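Local atomic coordinates of alcohol dehydrogenase (Thermus thermophilus, PDB entry 2EIH), a protein that probably acts as a zinc-containing, nicotinamide-cofactor-dependent oxidoreductase of the medium-chain alcohol dehydrogenase type. Residues Ile147-Lys161 with Leu287-Leu301. Residues are numbered along the deposited sequence; the frame is centred on the assembly and turned at random.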
loop_
_atom_site.group_PDB
_atom_site.type_symbol
_atom_site.label_atom_id
_atom_site.label_comp_id
_atom_site.label_asym_id
_atom_site.label_seq_id
_atom_site.Cartn_x
_atom_site.Cartn_y
_atom_site.Cartn_z
ATOM N N ILE A 147 3.177 11.289 26.923
ATOM C CA ILE A 147 2.783 10.949 25.565
ATOM C C ILE A 147 3.731 10.279 24.554
ATOM O O ILE A 147 3.522 9.108 24.189
ATOM C CB ILE A 147 2.186 12.187 24.852
ATOM C CG1 ILE A 147 0.987 12.691 25.621
ATOM C CG2 ILE A 147 1.791 11.827 23.407
ATOM C CD1 ILE A 147 0.492 14.043 25.166
ATOM N N PRO A 148 4.784 10.998 24.104
ATOM C CA PRO A 148 5.760 10.531 23.117
ATOM C C PRO A 148 6.056 9.034 22.971
ATOM O O PRO A 148 5.489 8.363 22.097
ATOM C CB PRO A 148 6.982 11.365 23.443
ATOM C CG PRO A 148 6.390 12.637 23.921
ATOM C CD PRO A 148 5.341 12.129 24.867
ATOM N N LEU A 149 6.961 8.520 23.794
ATOM C CA LEU A 149 7.372 7.118 23.720
ATOM C C LEU A 149 6.220 6.116 23.513
ATOM O O LEU A 149 6.220 5.377 22.521
ATOM C CB LEU A 149 8.183 6.754 24.979
ATOM C CG LEU A 149 9.156 5.553 25.089
ATOM C CD1 LEU A 149 8.457 4.272 24.660
ATOM C CD2 LEU A 149 10.404 5.789 24.265
ATOM N N THR A 150 5.241 6.062 24.417
ATOM C CA THR A 150 4.167 5.088 24.224
ATOM C C THR A 150 3.246 5.390 23.059
ATOM O O THR A 150 2.868 4.481 22.329
ATOM C CB THR A 150 3.292 4.885 25.496
ATOM O OG1 THR A 150 2.913 6.154 26.043
ATOM C CG2 THR A 150 4.030 4.063 26.537
ATOM N N PHE A 151 2.867 6.648 22.871
ATOM C CA PHE A 151 1.995 6.925 21.739
ATOM C C PHE A 151 2.640 6.604 20.393
ATOM O O PHE A 151 1.971 6.100 19.496
ATOM C CB PHE A 151 1.454 8.354 21.786
ATOM C CG PHE A 151 0.259 8.483 22.669
ATOM C CD1 PHE A 151 0.411 8.627 24.036
ATOM C CD2 PHE A 151 -1.020 8.299 22.152
ATOM C CE1 PHE A 151 -0.690 8.571 24.888
ATOM C CE2 PHE A 151 -2.131 8.240 22.987
ATOM C CZ PHE A 151 -1.954 8.376 24.367
ATOM N N LEU A 152 3.936 6.849 20.253
ATOM C CA LEU A 152 4.599 6.539 18.994
ATOM C C LEU A 152 4.664 5.044 18.743
ATOM O O LEU A 152 4.482 4.593 17.619
ATOM C CB LEU A 152 6.014 7.116 18.982
ATOM C CG LEU A 152 6.063 8.633 18.823
ATOM C CD1 LEU A 152 7.397 9.161 19.320
ATOM C CD2 LEU A 152 5.850 8.991 17.358
ATOM N N THR A 153 4.923 4.279 19.797
ATOM C CA THR A 153 5.023 2.837 19.684
ATOM C C THR A 153 3.660 2.231 19.373
ATOM O O THR A 153 3.546 1.346 18.533
ATOM C CB THR A 153 5.573 2.232 20.984
ATOM O OG1 THR A 153 6.890 2.739 21.214
ATOM C CG2 THR A 153 5.616 0.717 20.902
ATOM N N ALA A 154 2.628 2.720 20.049
ATOM C CA ALA A 154 1.278 2.228 19.834
ATOM C C ALA A 154 0.793 2.598 18.434
ATOM O O ALA A 154 0.037 1.855 17.809
ATOM C CB ALA A 154 0.338 2.819 20.877
ATOM N N TRP A 155 1.230 3.749 17.943
ATOM C CA TRP A 155 0.798 4.210 16.634
ATOM C C TRP A 155 1.359 3.366 15.493
ATOM O O TRP A 155 0.629 3.013 14.567
ATOM C CB TRP A 155 1.174 5.681 16.457
ATOM C CG TRP A 155 0.727 6.252 15.147
ATOM C CD1 TRP A 155 1.265 6.006 13.919
ATOM C CD2 TRP A 155 -0.336 7.190 14.941
ATOM N NE1 TRP A 155 0.614 6.743 12.965
ATOM C CE2 TRP A 155 -0.371 7.485 13.565
ATOM C CE3 TRP A 155 -1.250 7.827 15.792
ATOM C CZ2 TRP A 155 -1.298 8.376 13.007
ATOM C CZ3 TRP A 155 -2.168 8.711 15.247
ATOM C CH2 TRP A 155 -2.179 8.987 13.861
ATOM N N GLN A 156 2.648 3.041 15.558
ATOM C CA GLN A 156 3.246 2.220 14.514
ATOM C C GLN A 156 2.579 0.856 14.498
ATOM O O GLN A 156 2.325 0.310 13.432
ATOM C CB GLN A 156 4.757 2.041 14.718
ATOM C CG GLN A 156 5.420 1.285 13.559
ATOM C CD GLN A 156 6.938 1.329 13.570
ATOM O OE1 GLN A 156 7.589 0.391 14.026
ATOM N NE2 GLN A 156 7.511 2.428 13.078
ATOM N N MET A 157 2.284 0.315 15.676
ATOM C CA MET A 157 1.645 -0.991 15.762
ATOM C C MET A 157 0.221 -0.976 15.195
ATOM O O MET A 157 -0.122 -1.801 14.347
ATOM C CB MET A 157 1.621 -1.485 17.214
ATOM C CG MET A 157 2.998 -1.766 17.798
ATOM S SD MET A 157 2.892 -2.464 19.481
ATOM C CE MET A 157 2.504 -1.037 20.351
ATOM N N VAL A 158 -0.592 -0.022 15.644
ATOM C CA VAL A 158 -1.985 0.109 15.205
ATOM C C VAL A 158 -2.140 0.599 13.762
ATOM O O VAL A 158 -2.741 -0.072 12.926
ATOM C CB VAL A 158 -2.746 1.074 16.164
ATOM C CG1 VAL A 158 -4.180 1.292 15.693
ATOM C CG2 VAL A 158 -2.738 0.495 17.576
ATOM N N VAL A 159 -1.581 1.767 13.477
ATOM C CA VAL A 159 -1.678 2.365 12.154
ATOM C C VAL A 159 -0.823 1.712 11.044
ATOM O O VAL A 159 -1.367 1.195 10.072
ATOM C CB VAL A 159 -1.374 3.879 12.257
ATOM C CG1 VAL A 159 -1.560 4.556 10.916
ATOM C CG2 VAL A 159 -2.292 4.507 13.294
ATOM N N ASP A 160 0.501 1.724 11.189
ATOM C CA ASP A 160 1.388 1.146 10.176
ATOM C C ASP A 160 1.441 -0.393 10.137
ATOM O O ASP A 160 1.203 -0.998 9.099
ATOM C CB ASP A 160 2.804 1.726 10.341
ATOM C CG ASP A 160 2.820 3.259 10.314
ATOM O OD1 ASP A 160 2.271 3.848 9.352
ATOM O OD2 ASP A 160 3.388 3.880 11.241
ATOM N N LYS A 161 1.749 -1.023 11.260
ATOM C CA LYS A 161 1.836 -2.482 11.332
ATOM C C LYS A 161 0.511 -3.218 11.149
ATOM O O LYS A 161 0.376 -4.038 10.247
ATOM C CB LYS A 161 2.444 -2.899 12.673
ATOM C CG LYS A 161 3.875 -3.383 12.600
ATOM C CD LYS A 161 4.832 -2.397 11.965
ATOM C CE LYS A 161 6.224 -2.992 12.035
ATOM N NZ LYS A 161 7.262 -2.271 11.271
ATOM N N LEU A 287 4.118 -9.317 13.824
ATOM C CA LEU A 287 4.948 -8.184 13.476
ATOM C C LEU A 287 5.633 -7.536 14.673
ATOM O O LEU A 287 4.975 -7.120 15.626
ATOM C CB LEU A 287 4.068 -7.151 12.774
ATOM C CG LEU A 287 3.090 -7.720 11.732
ATOM C CD1 LEU A 287 1.926 -6.774 11.511
ATOM C CD2 LEU A 287 3.827 -7.981 10.439
ATOM N N GLY A 288 6.957 -7.441 14.626
ATOM C CA GLY A 288 7.675 -6.808 15.721
ATOM C C GLY A 288 7.709 -5.307 15.472
ATOM O O GLY A 288 7.838 -4.873 14.328
ATOM N N SER A 289 7.597 -4.510 16.525
ATOM C CA SER A 289 7.608 -3.072 16.369
ATOM C C SER A 289 8.261 -2.343 17.531
ATOM O O SER A 289 7.905 -2.545 18.689
ATOM C CB SER A 289 6.181 -2.554 16.181
ATOM O OG SER A 289 6.129 -1.124 16.257
ATOM N N THR A 290 9.227 -1.497 17.215
ATOM C CA THR A 290 9.904 -0.723 18.240
ATOM C C THR A 290 9.812 0.727 17.835
ATOM O O THR A 290 10.210 1.094 16.735
ATOM C CB THR A 290 11.387 -1.138 18.383
ATOM O OG1 THR A 290 11.472 -2.496 18.847
ATOM C CG2 THR A 290 12.095 -0.238 19.389
ATOM N N MET A 291 9.262 1.546 18.721
ATOM C CA MET A 291 9.112 2.975 18.452
ATOM C C MET A 291 8.343 3.261 17.149
ATOM O O MET A 291 7.470 2.489 16.746
ATOM C CB MET A 291 10.495 3.638 18.409
ATOM C CG MET A 291 11.143 3.856 19.788
ATOM S SD MET A 291 10.369 5.152 20.812
ATOM C CE MET A 291 11.196 6.647 20.241
ATOM N N ALA A 292 8.658 4.380 16.506
ATOM C CA ALA A 292 7.999 4.770 15.270
ATOM C C ALA A 292 8.777 5.921 14.661
ATOM O O ALA A 292 9.771 6.377 15.227
ATOM C CB ALA A 292 6.567 5.207 15.546
ATOM N N SER A 293 8.326 6.382 13.502
ATOM C CA SER A 293 8.972 7.494 12.820
ATOM C C SER A 293 8.688 8.795 13.572
ATOM O O SER A 293 7.570 9.012 14.041
ATOM C CB SER A 293 8.445 7.599 11.389
ATOM O OG SER A 293 8.935 8.767 10.771
ATOM N N LYS A 294 9.696 9.653 13.689
ATOM C CA LYS A 294 9.524 10.925 14.378
ATOM C C LYS A 294 8.360 11.746 13.846
ATOM O O LYS A 294 7.726 12.491 14.586
ATOM C CB LYS A 294 10.795 11.764 14.272
ATOM C CG LYS A 294 11.902 11.356 15.195
ATOM C CD LYS A 294 12.948 12.462 15.277
ATOM C CE LYS A 294 13.985 12.344 14.171
ATOM N NZ LYS A 294 14.829 11.129 14.361
ATOM N N SER A 295 8.091 11.615 12.556
ATOM C CA SER A 295 7.015 12.367 11.919
ATOM C C SER A 295 5.652 12.062 12.525
ATOM O O SER A 295 4.762 12.905 12.512
ATOM C CB SER A 295 6.990 12.066 10.415
ATOM O OG SER A 295 6.792 10.672 10.178
ATOM N N ARG A 296 5.503 10.859 13.061
ATOM C CA ARG A 296 4.247 10.438 13.663
ATOM C C ARG A 296 3.856 11.225 14.916
ATOM O O ARG A 296 2.688 11.226 15.295
ATOM C CB ARG A 296 4.313 8.954 14.017
ATOM C CG ARG A 296 4.690 8.061 12.852
ATOM C CD ARG A 296 3.558 8.001 11.842
ATOM N NE ARG A 296 3.832 7.030 10.787
ATOM C CZ ARG A 296 4.486 7.303 9.666
ATOM N NH1 ARG A 296 4.683 6.345 8.775
ATOM N NH2 ARG A 296 4.919 8.536 9.431
ATOM N N LEU A 297 4.816 11.892 15.555
ATOM C CA LEU A 297 4.532 12.648 16.773
ATOM C C LEU A 297 3.663 13.873 16.511
ATOM O O LEU A 297 3.019 14.393 17.420
ATOM C CB LEU A 297 5.839 13.095 17.457
ATOM C CG LEU A 297 5.932 13.092 19.004
ATOM C CD1 LEU A 297 6.708 14.297 19.495
ATOM C CD2 LEU A 297 4.547 13.068 19.631
ATOM N N PHE A 298 3.658 14.349 15.271
ATOM C CA PHE A 298 2.865 15.529 14.909
ATOM C C PHE A 298 1.364 15.241 14.907
ATOM O O PHE A 298 0.589 15.948 15.555
ATOM C CB PHE A 298 3.327 16.073 13.556
ATOM C CG PHE A 298 4.758 16.531 13.563
ATOM C CD1 PHE A 298 5.801 15.606 13.461
ATOM C CD2 PHE A 298 5.070 17.880 13.727
ATOM C CE1 PHE A 298 7.140 16.017 13.525
ATOM C CE2 PHE A 298 6.402 18.300 13.790
ATOM C CZ PHE A 298 7.443 17.360 13.689
ATOM N N PRO A 299 0.923 14.210 14.169
ATOM C CA PRO A 299 -0.518 13.945 14.198
ATOM C C PRO A 299 -0.982 13.586 15.623
ATOM O O PRO A 299 -2.053 14.003 16.059
ATOM C CB PRO A 299 -0.680 12.776 13.223
ATOM C CG PRO A 299 0.630 12.082 13.290
ATOM C CD PRO A 299 1.610 13.243 13.295
ATOM N N ILE A 300 -0.168 12.821 16.343
ATOM C CA ILE A 300 -0.506 12.418 17.705
ATOM C C ILE A 300 -0.838 13.617 18.593
ATOM O O ILE A 300 -1.928 13.685 19.149
ATOM C CB ILE A 300 0.639 11.595 18.329
ATOM C CG1 ILE A 300 0.725 10.238 17.634
ATOM C CG2 ILE A 300 0.418 11.407 19.820
ATOM C CD1 ILE A 300 1.923 9.365 18.082
ATOM N N LEU A 301 0.090 14.564 18.700
ATOM C CA LEU A 301 -0.104 15.756 19.517
ATOM C C LEU A 301 -1.319 16.572 19.065
ATOM O O LEU A 301 -2.012 17.187 19.873
ATOM C CB LEU A 301 1.193 16.594 19.522
ATOM C CG LEU A 301 2.427 15.927 20.189
ATOM C CD1 LEU A 301 3.708 16.713 19.926
ATOM C CD2 LEU A 301 2.188 15.820 21.682
HETATM O O HOH W 1 9.249 0.268 21.581
HETATM O O HOH W 2 6.242 4.465 12.060
#
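Asp160 OD2 is gripped from two directions: Arg296 NE donates to its syn lone pair at 3.2 Å with an N-H...O angle of 164°, and a water donates a second hydrogen bond to it at 3.0 Å while accepting from Ser293 N. The case is a worked example of what is probably the junction between the Rossmann-type cofactor domain and the GroES-like part, as in medium-chain dehydrogenases: the chain leaves the edge strand of its own six-stranded parallel sheet, which continues into a neighbouring subunit, at Leu287-Gly288, runs along helix 148-161, and enters helix 297-306 across it. Asp160 OD2 meets the edge of the Arg296 guanidinium close to its plane, although the carboxylate is turned 58° from that plane. The aliphatic part of Arg296 also packs, with Arg296 CD 3.4 Å from Trp155 NE1 and Arg296 CB over one face of the indole, while Val159 CG2 sits over the ring centre. Replacing Arg296 by an alanine would probably leave Asp160 without its charged mate and uncover the pyrrole side of Trp155. Farther along, Ile300 wedges between two aromatic residues, CG1 reaching Trp155 CE3 at 3.6 Å and CG2 reaching Phe151 CB. With CG anti to the carbonyl carbon (chi1 -73°), Leu152 sends CD2 against Arg296 CB and Leu297 CB. Nearer the N-terminal end of helix 148-161, Leu149 crosses Met291 at about a right angle, its CD2 3.5 Å from Met291 SD.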